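Local coordinates for protein 3'-5'-exonuclease (Saccharomyces cerevisiae, PDB 3E2V) that degrades DNA as a TatD-type metal-dependent nuclease, probably using magnesium, with 3'-to-5' exonuclease and endonuclease activities, at residues E285-V290 against T312-Q317; C307-T312 against E363-V368; G136-L141 against F228-L233; G160-D165 against E183-S188; Q34-D39 against Y351-R356. All blocks are in the same frame, centred on the assembly; numbering follows the deposited sequence. Where two conformers were deposited one is given.

Contact 1: E285-V290 against T312-Q317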
# COMPACT_ATOMS: atom_id res chain seq x y z
N GLU A 285 -2.08 -21.73 6.72
CA GLU A 285 -1.08 -21.04 7.55
C GLU A 285 -1.33 -19.53 7.58
O GLU A 285 -1.33 -18.93 8.65
CB GLU A 285 0.35 -21.34 7.09
CG GLU A 285 1.43 -20.65 7.95
CD GLU A 285 2.82 -20.68 7.31
OE1 GLU A 285 3.00 -21.29 6.22
OE2 GLU A 285 3.74 -20.07 7.92
N ASN A 286 -1.53 -18.93 6.40
CA ASN A 286 -1.90 -17.50 6.33
C ASN A 286 -3.11 -17.18 7.22
O ASN A 286 -3.13 -16.17 7.93
CB ASN A 286 -2.29 -17.09 4.90
CG ASN A 286 -1.13 -17.05 3.91
OD1 ASN A 286 -1.34 -17.29 2.71
ND2 ASN A 286 0.07 -16.69 4.36
N LEU A 287 -4.15 -18.01 7.14
CA LEU A 287 -5.35 -17.75 7.93
C LEU A 287 -5.05 -17.81 9.43
O LEU A 287 -5.56 -16.99 10.20
CB LEU A 287 -6.49 -18.72 7.56
CG LEU A 287 -6.93 -18.77 6.10
CD1 LEU A 287 -8.10 -19.76 5.99
CD2 LEU A 287 -7.34 -17.39 5.57
N ALA A 288 -4.21 -18.77 9.83
CA ALA A 288 -3.82 -18.93 11.24
C ALA A 288 -3.06 -17.71 11.74
O ALA A 288 -3.20 -17.31 12.89
CB ALA A 288 -2.98 -20.18 11.42
N VAL A 289 -2.25 -17.15 10.86
CA VAL A 289 -1.48 -15.96 11.21
C VAL A 289 -2.43 -14.77 11.33
O VAL A 289 -2.37 -14.04 12.32
CB VAL A 289 -0.36 -15.68 10.18
CG1 VAL A 289 0.36 -14.38 10.52
CG2 VAL A 289 0.65 -16.82 10.15
N VAL A 290 -3.32 -14.58 10.36
CA VAL A 290 -4.31 -13.50 10.42
C VAL A 290 -5.15 -13.55 11.70
O VAL A 290 -5.46 -12.50 12.29
CB VAL A 290 -5.17 -13.48 9.13
CG1 VAL A 290 -6.43 -12.64 9.28
CG2 VAL A 290 -4.33 -12.95 7.99
N THR A 312 -8.96 -21.85 -5.39
CA THR A 312 -7.83 -22.65 -4.93
C THR A 312 -7.16 -22.10 -3.66
O THR A 312 -6.10 -22.61 -3.25
CB THR A 312 -6.78 -22.77 -6.03
OG1 THR A 312 -6.43 -21.45 -6.51
CG2 THR A 312 -7.31 -23.60 -7.21
N HIS A 313 -7.74 -21.06 -3.07
CA HIS A 313 -7.22 -20.47 -1.82
C HIS A 313 -8.01 -20.96 -0.61
O HIS A 313 -9.22 -21.19 -0.72
CB HIS A 313 -7.29 -18.93 -1.89
CG HIS A 313 -6.42 -18.33 -2.94
ND1 HIS A 313 -6.58 -17.03 -3.39
CD2 HIS A 313 -5.37 -18.84 -3.64
CE1 HIS A 313 -5.66 -16.77 -4.30
NE2 HIS A 313 -4.92 -17.86 -4.48
N ALA A 314 -7.35 -21.05 0.54
CA ALA A 314 -8.03 -21.50 1.77
C ALA A 314 -9.16 -20.55 2.18
O ALA A 314 -10.10 -20.95 2.86
CB ALA A 314 -7.05 -21.66 2.89
N SER A 315 -9.06 -19.30 1.74
CA SER A 315 -10.07 -18.29 2.00
C SER A 315 -11.42 -18.56 1.32
O SER A 315 -12.46 -18.10 1.80
CB SER A 315 -9.52 -16.95 1.51
OG SER A 315 -9.06 -17.09 0.18
N PHE A 316 -11.40 -19.25 0.18
CA PHE A 316 -12.61 -19.34 -0.63
C PHE A 316 -13.77 -19.99 0.10
O PHE A 316 -14.92 -19.60 -0.11
CB PHE A 316 -12.41 -20.08 -1.97
CG PHE A 316 -13.56 -19.88 -2.91
CD1 PHE A 316 -13.65 -18.72 -3.68
CD2 PHE A 316 -14.58 -20.82 -3.01
CE1 PHE A 316 -14.74 -18.51 -4.54
CE2 PHE A 316 -15.67 -20.60 -3.85
CZ PHE A 316 -15.73 -19.45 -4.62
N GLN A 317 -13.48 -20.95 0.97
CA GLN A 317 -14.55 -21.65 1.67
C GLN A 317 -15.54 -20.71 2.37
O GLN A 317 -16.73 -21.00 2.46
CB GLN A 317 -13.98 -22.67 2.64
CG GLN A 317 -13.15 -22.09 3.75
CD GLN A 317 -12.46 -23.16 4.52
OE1 GLN A 317 -13.11 -23.94 5.23
NE2 GLN A 317 -11.14 -23.24 4.39

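Contact 2: C307-T312 against E363-V368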
# COMPACT_ATOMS: atom_id res chain seq x y z
N CYS A 307 -4.08 -10.02 -6.10
CA CYS A 307 -4.61 -10.64 -4.88
C CYS A 307 -6.09 -11.01 -4.92
O CYS A 307 -6.78 -11.00 -3.89
CB CYS A 307 -4.28 -9.79 -3.65
SG CYS A 307 -2.49 -9.57 -3.39
N GLU A 308 -6.57 -11.40 -6.11
CA GLU A 308 -7.92 -11.98 -6.23
C GLU A 308 -8.03 -13.17 -5.29
O GLU A 308 -7.12 -13.99 -5.22
CB GLU A 308 -8.17 -12.42 -7.67
CG GLU A 308 -9.58 -12.92 -7.93
CD GLU A 308 -9.76 -13.50 -9.32
OE1 GLU A 308 -8.77 -13.62 -10.09
OE2 GLU A 308 -10.92 -13.88 -9.66
N ILE A 309 -9.13 -13.26 -4.57
CA ILE A 309 -9.45 -14.45 -3.77
C ILE A 309 -9.99 -15.52 -4.73
O ILE A 309 -11.03 -15.32 -5.37
CB ILE A 309 -10.44 -14.11 -2.66
CG1 ILE A 309 -9.74 -13.24 -1.59
CG2 ILE A 309 -10.99 -15.37 -2.01
CD1 ILE A 309 -10.70 -12.50 -0.68
N LYS A 310 -9.24 -16.62 -4.82
CA LYS A 310 -9.52 -17.67 -5.82
C LYS A 310 -10.04 -18.94 -5.15
O LYS A 310 -9.85 -19.15 -3.95
CB LYS A 310 -8.25 -18.00 -6.61
CG LYS A 310 -7.73 -16.87 -7.48
CD LYS A 310 -6.42 -17.29 -8.12
CE LYS A 310 -6.01 -16.33 -9.22
NZ LYS A 310 -4.65 -16.74 -9.71
N ARG A 311 -10.68 -19.78 -5.96
CA ARG A 311 -11.24 -21.03 -5.48
C ARG A 311 -10.20 -21.99 -4.92
O ARG A 311 -10.51 -22.83 -4.08
CB ARG A 311 -12.07 -21.70 -6.59
CG ARG A 311 -13.39 -21.00 -6.82
CD ARG A 311 -14.13 -21.51 -8.06
NE ARG A 311 -15.41 -20.82 -8.23
CZ ARG A 311 -15.55 -19.71 -8.94
NH1 ARG A 311 -14.48 -19.19 -9.54
NH2 ARG A 311 -16.73 -19.12 -9.07
N THR A 312 -8.96 -21.85 -5.39
CA THR A 312 -7.83 -22.65 -4.93
C THR A 312 -7.16 -22.10 -3.66
O THR A 312 -6.10 -22.61 -3.25
CB THR A 312 -6.78 -22.77 -6.03
OG1 THR A 312 -6.43 -21.45 -6.51
CG2 THR A 312 -7.31 -23.60 -7.21
N GLU A 363 -15.35 -6.28 0.32
CA GLU A 363 -16.31 -7.07 1.08
C GLU A 363 -15.92 -8.54 1.19
O GLU A 363 -16.23 -9.19 2.20
CB GLU A 363 -17.71 -6.92 0.48
CG GLU A 363 -17.86 -7.40 -0.95
CD GLU A 363 -19.24 -7.15 -1.51
OE1 GLU A 363 -20.14 -6.74 -0.75
OE2 GLU A 363 -19.40 -7.34 -2.74
N GLN A 364 -15.21 -9.07 0.19
CA GLN A 364 -14.75 -10.46 0.25
C GLN A 364 -13.66 -10.62 1.30
O GLN A 364 -13.63 -11.59 2.02
CB GLN A 364 -14.23 -10.92 -1.12
CG GLN A 364 -15.26 -10.92 -2.22
CD GLN A 364 -14.67 -11.31 -3.56
OE1 GLN A 364 -13.53 -11.72 -3.65
NE2 GLN A 364 -15.45 -11.16 -4.62
N VAL A 365 -12.75 -9.65 1.36
CA VAL A 365 -11.68 -9.73 2.36
C VAL A 365 -12.30 -9.67 3.76
O VAL A 365 -11.93 -10.45 4.64
CB VAL A 365 -10.64 -8.61 2.16
CG1 VAL A 365 -9.43 -8.80 3.10
CG2 VAL A 365 -10.18 -8.58 0.70
N ALA A 366 -13.29 -8.78 3.94
CA ALA A 366 -13.93 -8.61 5.25
C ALA A 366 -14.65 -9.91 5.67
O ALA A 366 -14.55 -10.34 6.82
CB ALA A 366 -14.90 -7.45 5.21
N ILE A 367 -15.34 -10.55 4.73
CA ILE A 367 -16.05 -11.81 5.03
C ILE A 367 -15.05 -12.85 5.51
O ILE A 367 -15.25 -13.51 6.53
CB ILE A 367 -16.77 -12.34 3.78
CG1 ILE A 367 -18.05 -11.55 3.57
CG2 ILE A 367 -17.09 -13.85 3.93
CD1 ILE A 367 -18.62 -11.73 2.14
N VAL A 368 -13.96 -13.00 4.77
CA VAL A 368 -12.98 -14.02 5.14
C VAL A 368 -12.38 -13.73 6.53
O VAL A 368 -12.28 -14.63 7.37
CB VAL A 368 -11.87 -14.12 4.07
CG1 VAL A 368 -10.74 -15.05 4.54
CG2 VAL A 368 -12.46 -14.58 2.74
O HOH W 1 -10.92 -10.98 -4.58

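Contact 3: G136-L141 against F228-L233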
# COMPACT_ATOMS: atom_id res chain seq x y z
N GLY A 136 20.61 14.80 -4.92
CA GLY A 136 19.63 15.57 -5.69
C GLY A 136 18.28 14.89 -5.80
O GLY A 136 17.24 15.55 -5.75
N LYS A 137 18.29 13.57 -5.95
CA LYS A 137 17.03 12.83 -6.05
C LYS A 137 16.28 12.82 -4.73
O LYS A 137 15.05 12.91 -4.71
CB LYS A 137 17.26 11.41 -6.57
CG LYS A 137 17.74 11.35 -8.03
CD LYS A 137 16.79 12.06 -9.00
CE LYS A 137 15.59 11.20 -9.34
NZ LYS A 137 14.73 11.89 -10.36
N LEU A 138 17.01 12.70 -3.63
CA LEU A 138 16.37 12.77 -2.33
C LEU A 138 15.78 14.16 -2.07
O LEU A 138 14.67 14.28 -1.54
CB LEU A 138 17.37 12.38 -1.23
CG LEU A 138 17.64 10.88 -1.13
CD1 LEU A 138 18.94 10.65 -0.37
CD2 LEU A 138 16.47 10.15 -0.44
N LYS A 139 16.50 15.20 -2.48
CA LYS A 139 15.95 16.56 -2.42
C LYS A 139 14.66 16.70 -3.24
O LYS A 139 13.69 17.29 -2.79
CB LYS A 139 17.00 17.56 -2.93
CG LYS A 139 16.50 18.98 -2.91
CD LYS A 139 17.64 19.96 -3.16
CE LYS A 139 17.22 21.37 -2.79
NZ LYS A 139 16.09 21.81 -3.65
N GLU A 140 14.67 16.15 -4.45
CA GLU A 140 13.51 16.20 -5.33
C GLU A 140 12.30 15.54 -4.65
O GLU A 140 11.19 16.08 -4.67
CB GLU A 140 13.83 15.52 -6.66
CG GLU A 140 12.64 15.47 -7.61
CD GLU A 140 12.91 14.66 -8.87
OE1 GLU A 140 14.10 14.33 -9.13
OE2 GLU A 140 11.94 14.37 -9.60
N LEU A 141 12.54 14.40 -4.01
CA LEU A 141 11.48 13.68 -3.32
C LEU A 141 10.92 14.45 -2.11
O LEU A 141 9.70 14.57 -1.96
CB LEU A 141 12.00 12.30 -2.90
CG LEU A 141 11.00 11.40 -2.17
CD1 LEU A 141 9.79 11.09 -3.05
CD2 LEU A 141 11.71 10.12 -1.78
N PHE A 228 23.92 11.90 2.82
CA PHE A 228 23.10 12.45 1.74
C PHE A 228 22.65 13.89 1.98
O PHE A 228 21.80 14.43 1.25
CB PHE A 228 21.95 11.48 1.40
CG PHE A 228 22.46 10.15 0.90
CD1 PHE A 228 22.77 9.97 -0.44
CD2 PHE A 228 22.72 9.11 1.78
CE1 PHE A 228 23.29 8.74 -0.89
CE2 PHE A 228 23.23 7.88 1.35
CZ PHE A 228 23.53 7.70 0.00
N GLN A 229 23.25 14.52 2.99
CA GLN A 229 23.12 15.97 3.21
C GLN A 229 21.67 16.43 3.39
O GLN A 229 21.26 17.49 2.90
CB GLN A 229 23.85 16.79 2.12
CG GLN A 229 25.37 16.55 2.05
CD GLN A 229 26.09 17.43 1.02
OE1 GLN A 229 25.47 18.05 0.15
NE2 GLN A 229 27.42 17.45 1.10
N LEU A 230 20.89 15.65 4.14
CA LEU A 230 19.48 15.96 4.35
C LEU A 230 19.29 17.14 5.30
O LEU A 230 18.29 17.85 5.23
CB LEU A 230 18.74 14.75 4.90
CG LEU A 230 18.76 13.47 4.06
CD1 LEU A 230 17.99 12.37 4.79
CD2 LEU A 230 18.17 13.70 2.67
N GLN A 231 20.26 17.33 6.18
CA GLN A 231 20.17 18.41 7.16
C GLN A 231 20.43 19.78 6.53
O GLN A 231 20.36 20.81 7.21
CB GLN A 231 21.09 18.10 8.36
CG GLN A 231 20.58 16.89 9.16
CD GLN A 231 21.59 16.34 10.15
OE1 GLN A 231 22.29 17.09 10.84
NE2 GLN A 231 21.65 15.02 10.25
N LYS A 232 20.71 19.79 5.22
CA LYS A 232 20.82 21.01 4.41
C LYS A 232 19.49 21.39 3.76
O LYS A 232 19.34 22.48 3.21
CB LYS A 232 21.88 20.83 3.31
N LEU A 233 18.52 20.48 3.83
CA LEU A 233 17.20 20.70 3.25
C LEU A 233 16.30 21.43 4.25
O LEU A 233 15.13 21.69 3.96
CB LEU A 233 16.57 19.37 2.83
CG LEU A 233 17.37 18.42 1.93
CD1 LEU A 233 16.61 17.12 1.78
CD2 LEU A 233 17.65 19.04 0.56

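Contact 4: G160-D165 against E183-S188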
# COMPACT_ATOMS: atom_id res chain seq x y z
N GLY A 160 5.05 6.58 1.48
CA GLY A 160 5.24 5.18 1.09
C GLY A 160 4.87 5.04 -0.37
O GLY A 160 4.54 6.05 -0.98
N GLU A 161 4.92 3.84 -0.97
CA GLU A 161 5.37 2.59 -0.35
C GLU A 161 6.88 2.58 -0.19
O GLU A 161 7.57 2.70 -1.20
CB GLU A 161 5.01 1.43 -1.27
CG GLU A 161 3.55 1.08 -1.28
CD GLU A 161 3.27 -0.23 -1.98
OE1 GLU A 161 3.91 -1.26 -1.64
OE2 GLU A 161 2.40 -0.24 -2.86
N ILE A 162 7.38 2.41 1.03
CA ILE A 162 8.82 2.27 1.26
C ILE A 162 9.09 1.04 2.11
O ILE A 162 8.24 0.63 2.91
CB ILE A 162 9.44 3.54 1.91
CG1 ILE A 162 8.81 3.84 3.27
CG2 ILE A 162 9.28 4.75 0.97
CD1 ILE A 162 9.48 5.01 4.02
N GLY A 163 10.26 0.44 1.94
CA GLY A 163 10.60 -0.71 2.75
C GLY A 163 11.61 -1.61 2.09
O GLY A 163 12.52 -1.13 1.41
N LEU A 164 11.43 -2.91 2.29
CA LEU A 164 12.39 -3.91 1.82
C LEU A 164 11.66 -5.05 1.13
O LEU A 164 10.59 -5.46 1.60
CB LEU A 164 13.20 -4.45 3.00
CG LEU A 164 14.02 -3.45 3.83
CD1 LEU A 164 14.74 -4.16 4.97
CD2 LEU A 164 15.04 -2.76 2.95
N ASP A 165 12.24 -5.57 0.05
CA ASP A 165 11.64 -6.71 -0.66
C ASP A 165 12.74 -7.63 -1.14
O ASP A 165 13.33 -7.41 -2.18
CB ASP A 165 10.81 -6.22 -1.84
CG ASP A 165 9.96 -7.33 -2.46
OD1 ASP A 165 10.33 -8.51 -2.37
OD2 ASP A 165 8.90 -7.01 -3.04
N GLU A 183 17.07 6.41 4.13
CA GLU A 183 17.09 7.84 3.79
C GLU A 183 15.67 8.41 3.64
O GLU A 183 15.41 9.55 4.03
CB GLU A 183 17.93 8.12 2.52
CG GLU A 183 19.42 7.83 2.70
CD GLU A 183 20.04 8.61 3.87
OE1 GLU A 183 19.90 9.87 3.92
OE2 GLU A 183 20.69 7.98 4.74
N GLN A 184 14.76 7.61 3.09
CA GLN A 184 13.36 8.04 3.03
C GLN A 184 12.71 8.13 4.40
O GLN A 184 11.90 9.02 4.64
CB GLN A 184 12.56 7.14 2.07
CG GLN A 184 12.95 7.37 0.60
CD GLN A 184 12.15 6.50 -0.33
OE1 GLN A 184 11.09 6.92 -0.82
NE2 GLN A 184 12.60 5.25 -0.54
N LEU A 185 13.06 7.22 5.30
CA LEU A 185 12.59 7.37 6.67
C LEU A 185 13.09 8.68 7.27
O LEU A 185 12.35 9.36 7.97
CB LEU A 185 13.00 6.17 7.53
CG LEU A 185 12.28 4.86 7.20
CD1 LEU A 185 12.94 3.75 7.98
CD2 LEU A 185 10.77 4.94 7.50
N LYS A 186 14.34 9.03 6.98
CA LYS A 186 14.86 10.29 7.50
C LYS A 186 14.08 11.48 6.95
O LYS A 186 13.68 12.38 7.69
CB LYS A 186 16.34 10.44 7.17
CG LYS A 186 17.27 9.52 7.94
CD LYS A 186 18.70 9.69 7.42
CE LYS A 186 19.66 8.72 8.09
NZ LYS A 186 21.02 8.80 7.43
N ILE A 187 13.86 11.48 5.65
CA ILE A 187 13.09 12.55 5.01
C ILE A 187 11.72 12.70 5.64
O ILE A 187 11.25 13.81 5.87
CB ILE A 187 12.98 12.32 3.48
CG1 ILE A 187 14.27 12.76 2.79
CG2 ILE A 187 11.75 13.04 2.89
CD1 ILE A 187 14.32 12.31 1.35
N SER A 188 11.10 11.57 5.97
CA SER A 188 9.74 11.57 6.54
C SER A 188 9.69 12.18 7.94
O SER A 188 8.61 12.39 8.49
CB SER A 188 9.20 10.14 6.59
OG SER A 188 9.68 9.43 7.72

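Contact 5: Q34-D39 against Y351-R356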
# COMPACT_ATOMS: atom_id res chain seq x y z
N GLN A 34 -3.13 -2.86 -25.39
CA GLN A 34 -4.43 -2.29 -25.06
C GLN A 34 -5.56 -3.15 -25.60
O GLN A 34 -5.64 -3.42 -26.80
CB GLN A 34 -4.61 -0.85 -25.54
CG GLN A 34 -6.00 -0.32 -25.16
CD GLN A 34 -6.28 1.08 -25.62
OE1 GLN A 34 -5.59 1.60 -26.49
NE2 GLN A 34 -7.33 1.69 -25.07
N TYR A 35 -6.46 -3.55 -24.71
CA TYR A 35 -7.65 -4.33 -25.06
C TYR A 35 -8.97 -3.57 -24.99
O TYR A 35 -9.92 -3.92 -25.67
CB TYR A 35 -7.77 -5.56 -24.14
CG TYR A 35 -6.85 -6.69 -24.51
CD1 TYR A 35 -7.31 -7.73 -25.32
CD2 TYR A 35 -5.53 -6.73 -24.06
CE1 TYR A 35 -6.48 -8.79 -25.67
CE2 TYR A 35 -4.68 -7.79 -24.41
CZ TYR A 35 -5.18 -8.81 -25.21
OH TYR A 35 -4.36 -9.87 -25.57
N HIS A 36 -9.04 -2.56 -24.12
CA HIS A 36 -10.26 -1.80 -23.94
C HIS A 36 -9.93 -0.39 -23.45
O HIS A 36 -8.82 -0.15 -22.96
CB HIS A 36 -11.25 -2.53 -22.99
CG HIS A 36 -10.75 -2.75 -21.59
ND1 HIS A 36 -10.78 -1.77 -20.62
CD2 HIS A 36 -10.23 -3.85 -20.99
CE1 HIS A 36 -10.31 -2.27 -19.48
NE2 HIS A 36 -9.96 -3.53 -19.68
N PRO A 37 -10.84 0.57 -23.65
CA PRO A 37 -10.61 1.88 -23.06
C PRO A 37 -10.52 1.80 -21.54
O PRO A 37 -11.20 0.97 -20.94
CB PRO A 37 -11.85 2.69 -23.48
CG PRO A 37 -12.29 2.00 -24.76
CD PRO A 37 -12.08 0.54 -24.45
N ALA A 38 -9.68 2.65 -20.95
CA ALA A 38 -9.56 2.71 -19.49
C ALA A 38 -10.96 2.84 -18.88
O ALA A 38 -11.78 3.63 -19.36
CB ALA A 38 -8.71 3.90 -19.11
N ASP A 39 -11.22 2.09 -17.80
CA ASP A 39 -12.56 2.04 -17.22
C ASP A 39 -12.51 2.33 -15.72
O ASP A 39 -13.36 1.84 -14.98
CB ASP A 39 -13.21 0.68 -17.48
CG ASP A 39 -12.49 -0.47 -16.77
OD1 ASP A 39 -11.24 -0.46 -16.66
OD2 ASP A 39 -13.19 -1.41 -16.31
N TYR A 351 -19.42 -4.02 -15.61
CA TYR A 351 -18.75 -5.30 -15.84
C TYR A 351 -17.31 -5.28 -15.36
O TYR A 351 -16.65 -4.25 -15.46
CB TYR A 351 -18.70 -5.61 -17.34
CG TYR A 351 -20.01 -6.04 -17.95
CD1 TYR A 351 -20.27 -7.39 -18.18
CD2 TYR A 351 -20.97 -5.11 -18.33
CE1 TYR A 351 -21.46 -7.80 -18.76
CE2 TYR A 351 -22.17 -5.51 -18.91
CZ TYR A 351 -22.40 -6.85 -19.12
OH TYR A 351 -23.58 -7.28 -19.68
N MET A 352 -16.85 -6.43 -14.85
CA MET A 352 -15.47 -6.65 -14.40
C MET A 352 -14.72 -7.46 -15.45
O MET A 352 -15.32 -8.01 -16.38
CB MET A 352 -15.43 -7.40 -13.06
CG MET A 352 -16.27 -6.73 -11.96
SD MET A 352 -16.39 -7.60 -10.34
CE MET A 352 -14.74 -7.28 -9.68
N VAL A 353 -13.39 -7.50 -15.29
CA VAL A 353 -12.53 -8.26 -16.18
C VAL A 353 -11.99 -9.47 -15.44
O VAL A 353 -11.41 -9.33 -14.35
CB VAL A 353 -11.38 -7.38 -16.71
CG1 VAL A 353 -10.38 -8.25 -17.49
CG2 VAL A 353 -11.92 -6.22 -17.55
N LYS A 354 -12.19 -10.67 -16.00
CA LYS A 354 -11.72 -11.90 -15.37
C LYS A 354 -10.22 -11.81 -15.10
O LYS A 354 -9.45 -11.43 -15.99
CB LYS A 354 -12.03 -13.13 -16.24
CG LYS A 354 -13.52 -13.34 -16.47
CD LYS A 354 -13.80 -14.59 -17.29
CE LYS A 354 -15.31 -14.81 -17.48
NZ LYS A 354 -16.04 -15.06 -16.19
N GLY A 355 -9.82 -12.12 -13.87
CA GLY A 355 -8.41 -12.09 -13.49
C GLY A 355 -7.91 -10.76 -12.97
O GLY A 355 -6.79 -10.69 -12.46
N ARG A 356 -8.71 -9.71 -13.09
CA ARG A 356 -8.31 -8.37 -12.65
C ARG A 356 -9.09 -8.03 -11.39
O ARG A 356 -10.31 -7.79 -11.43
CB ARG A 356 -8.57 -7.31 -13.74
CG ARG A 356 -8.09 -5.90 -13.38
CD ARG A 356 -8.48 -4.90 -14.45
NE ARG A 356 -9.90 -4.56 -14.38
CZ ARG A 356 -10.50 -3.55 -15.03
NH1 ARG A 356 -9.82 -2.74 -15.84
NH2 ARG A 356 -11.81 -3.35 -14.86
O HOH W 2 -15.85 -1.87 -16.66

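Contact 1: E285-V290 against T312-Q317
Leu287 on helix 284-291 faces the turn that leads into helix 316-325; its CA lies 7.6 Å from the CA of Ser315, the nearest backbone approach of the two segments. The 285-290 side is regular helix, with Val289 N hydrogen-bonded to Glu285 O and Val290 N to Asn286 O. Opposite it, a type I beta turn runs from His313 to Phe316 and is closed by Phe316 N on His313 O at 3.1 Å. A single methyl does most of the touching: Leu287 CD1 is 3.8 Å from Ala314 CB and also 3.9 Å from Ala314 O. The leucine reaches this far because CD1 is anti to CA (chi2 -178°), which stretches the branch outward from its helix. Gln317 folds back over the turn and gives NE2 to Ala314 O at 2.9 Å, in the carbonyl plane and on a lone pair, through a fairly straight bond (N-H...O 164°). Tyr318 and Val372 also touch Leu287, while Val368 reaches Ser315, so helix 362-373 adds its own side chains to this apolar patch of the TIM-barrel shell. A backbone hydrogen bond between Ala314 and Arg282, shortly before helix 284-291, ties the turn down next to the patch. The implication is a contact of dispersion alone between the segments: the carbonyl beside the leucine methyl gets its polar partner from Gln317, within its own segment.

Contact 2: C307-T312 against E363-V368
The loop that follows the last barrel strand, 298-300, lays Ile309 against helix 362-373. The terminal methyl, Ile309 CD1, sits 3.9 Å from Gln364 CB, 4.2 Å from Val365 CG2 and 4.4 Å from Val368 CG2, so one methyl meets consecutive residues and the next helical turn. The side chains of Ile309 and Gln364 run alongside each other, pointing in opposite senses, and Gln364 OE1 ends 4.0 Å from Ile309 CB. The glutamine reaches that far from its helix because its chain is extended beyond CG (chi2 177°). A water joins the polar parts: it accepts from Ile309 N at 2.9 Å and donates to Gln364 OE1, also at 2.9 Å. The loop lies at the C-terminal end of the barrel strands, where TatD-type enzymes carry their metals: Asp303, a magnesium ligand in this structure, lies a few residues upstream, its side chain about 9 Å from that of Val365. Cys307, at the start of the segment, forms a disulfide with Cys279, which joins this loop to the one after strand 272-276. Leu319 of helix 316-325 touches both Ile309 and Gln364, and Ile309 O is hydrogen-bonded to Tyr330 OH.

Contact 3: G136-L141 against F228-L233
Leu138 and Phe228 meet on the outer layer of the TIM barrel, where helix 132-149, which precedes barrel strand 156-165, is covered by the loop between strands 221-222 and 241-242. Leu138 CD1 lies 3.6 Å from Phe228 CB and 3.8 Å from Phe228 CG, packed into the corner where the ring joins its chain. On the same leucine, CB is 4.2 Å from Leu230 CD2. Further along the helix Lys139 works as a hydrocarbon: Leu233 CD2 stands 3.7 Å from Lys139 CG and 3.8 Å from Lys139 CD, flanking the stretched part of the chain. Only at the last torsion does the lysine bend (chi4 -63°), and its ammonium group goes to a salt bridge with Asp143 one turn on. In the next shell, helix 174-187 backs the leucine and the phenylalanine: Ile187 touches Leu138, Glu183 touches Phe228 and Leu230, and the ring of Phe180 meets that of Phe228. Asp226 holds the start of the short 3-10 turn 230-232, taking Leu230 N on OD1 and Gln231 N on OD2, which probably helps to place Leu230. The turn also bonds Leu233 N to Leu230 O at 3.0 Å. On another side of the helix Lys137 NZ bridges to Glu140 OE1 at 2.8 Å, on the syn side of that oxygen and 29° out of the carboxylate plane.

Contact 4: G160-D165 against E183-S188
Ile162 sets its CG2 methyl above the amide plane of Gln184 but displaced past its O and N end, 3.3 Å from Gln184 OE1, 3.6 Å from Gln184 CD and 3.7 Å from Gln184 NE2. Its other branch ends against Leu185, with Ile162 CD1 3.7 Å from Leu185 CD2. With chi1 at 60°, CG1 is tucked over the backbone while CG2 stands on the side of the N, so the branches diverge. The pairing is the strand-on-helix packing of a beta/alpha barrel: strand 156-165 turns Ile162 outward to helix 174-187, the next helix in the chain. The preceding residue, Glu161, follows a cis peptide and points away from the helix; it has been seen as a magnesium ligand in a crystal structure of this protein, though it binds none here. The buried amide of Gln184 is held at both ends, OE1 by Val89 N and NE2 by Phe180 O. Its rotation is thereby fixed, and the isoleucine methyl meets a polar group whose hydrogen-bonding needs are met elsewhere.

Contact 5: Q34-D39 against Y351-R356
Asp39 and Arg356 face each other end-on, their carboxylate and guanidinium planes only 18° apart. Arg356 NH1 donates to Asp39 OD1 at 2.8 Å and Arg356 NH2 to Asp39 OD2 at 2.8 Å, each oxygen using its syn lone pair, the textbook two-pronged salt bridge. The His36 ring stands almost upright to the guanidinium plane, at 81°, and offers its edge: His36 CE1 is 3.7 Å from Arg356 NH1. One face of the guanidinium is taken by Val353, whose CG2 lies 3.8 Å above the plane, over its centre; the same CG2 of Val353 is also 4.0 Å from His36 NE2. The arginine bends at chi3 (76°), which folds its end back across the valine of its own segment. The two residues bracket a type II turn, Val353 to Arg356, after strand 351-353 of a small two-stranded parallel sheet. His36 is steadied from both ring nitrogens, by ND1 on Pro37 O at 2.8 Å and by NE2 on Tyr30 OH. A water donates to Asp39 OD2 at 2.7 Å and to Tyr351 O at 2.8 Å, a second bridge between the segments. Arg46 also pairs with Asp39 OD2, Glu358 with Arg356 NH2, and Met25 O with Arg356 NH1. This network clamps the loop before helix 40-49 to a segment more than 300 residues away; such a compensated, buried ion pair would probably keep both groups charged.

Contacts 1 and 2 form one patch, centres 9 Å apart: they share Thr312, and Ser315 OG of contact 1 lies 3.4 Å from Ile309 CG2 of contact 2. Contact 5 joins its edge, where Gly355 CA is 3.7 Å from Glu308 OE1 of contact 2. Contacts 3 and 4 make a second patch across the barrel, centres 14 Å apart, with Leu141 CD2 3.4 Å from Gln184 OE1. Contacts 2 and 4 flank the metal centre: side chains of Val365 and Ile162 stand about 13 and 12 Å from the bound magnesium, held by His253 and Asp303. Contact 5 joins an early segment to a late one, spanning contacts 1, 3 and 4 and crossing contact 2.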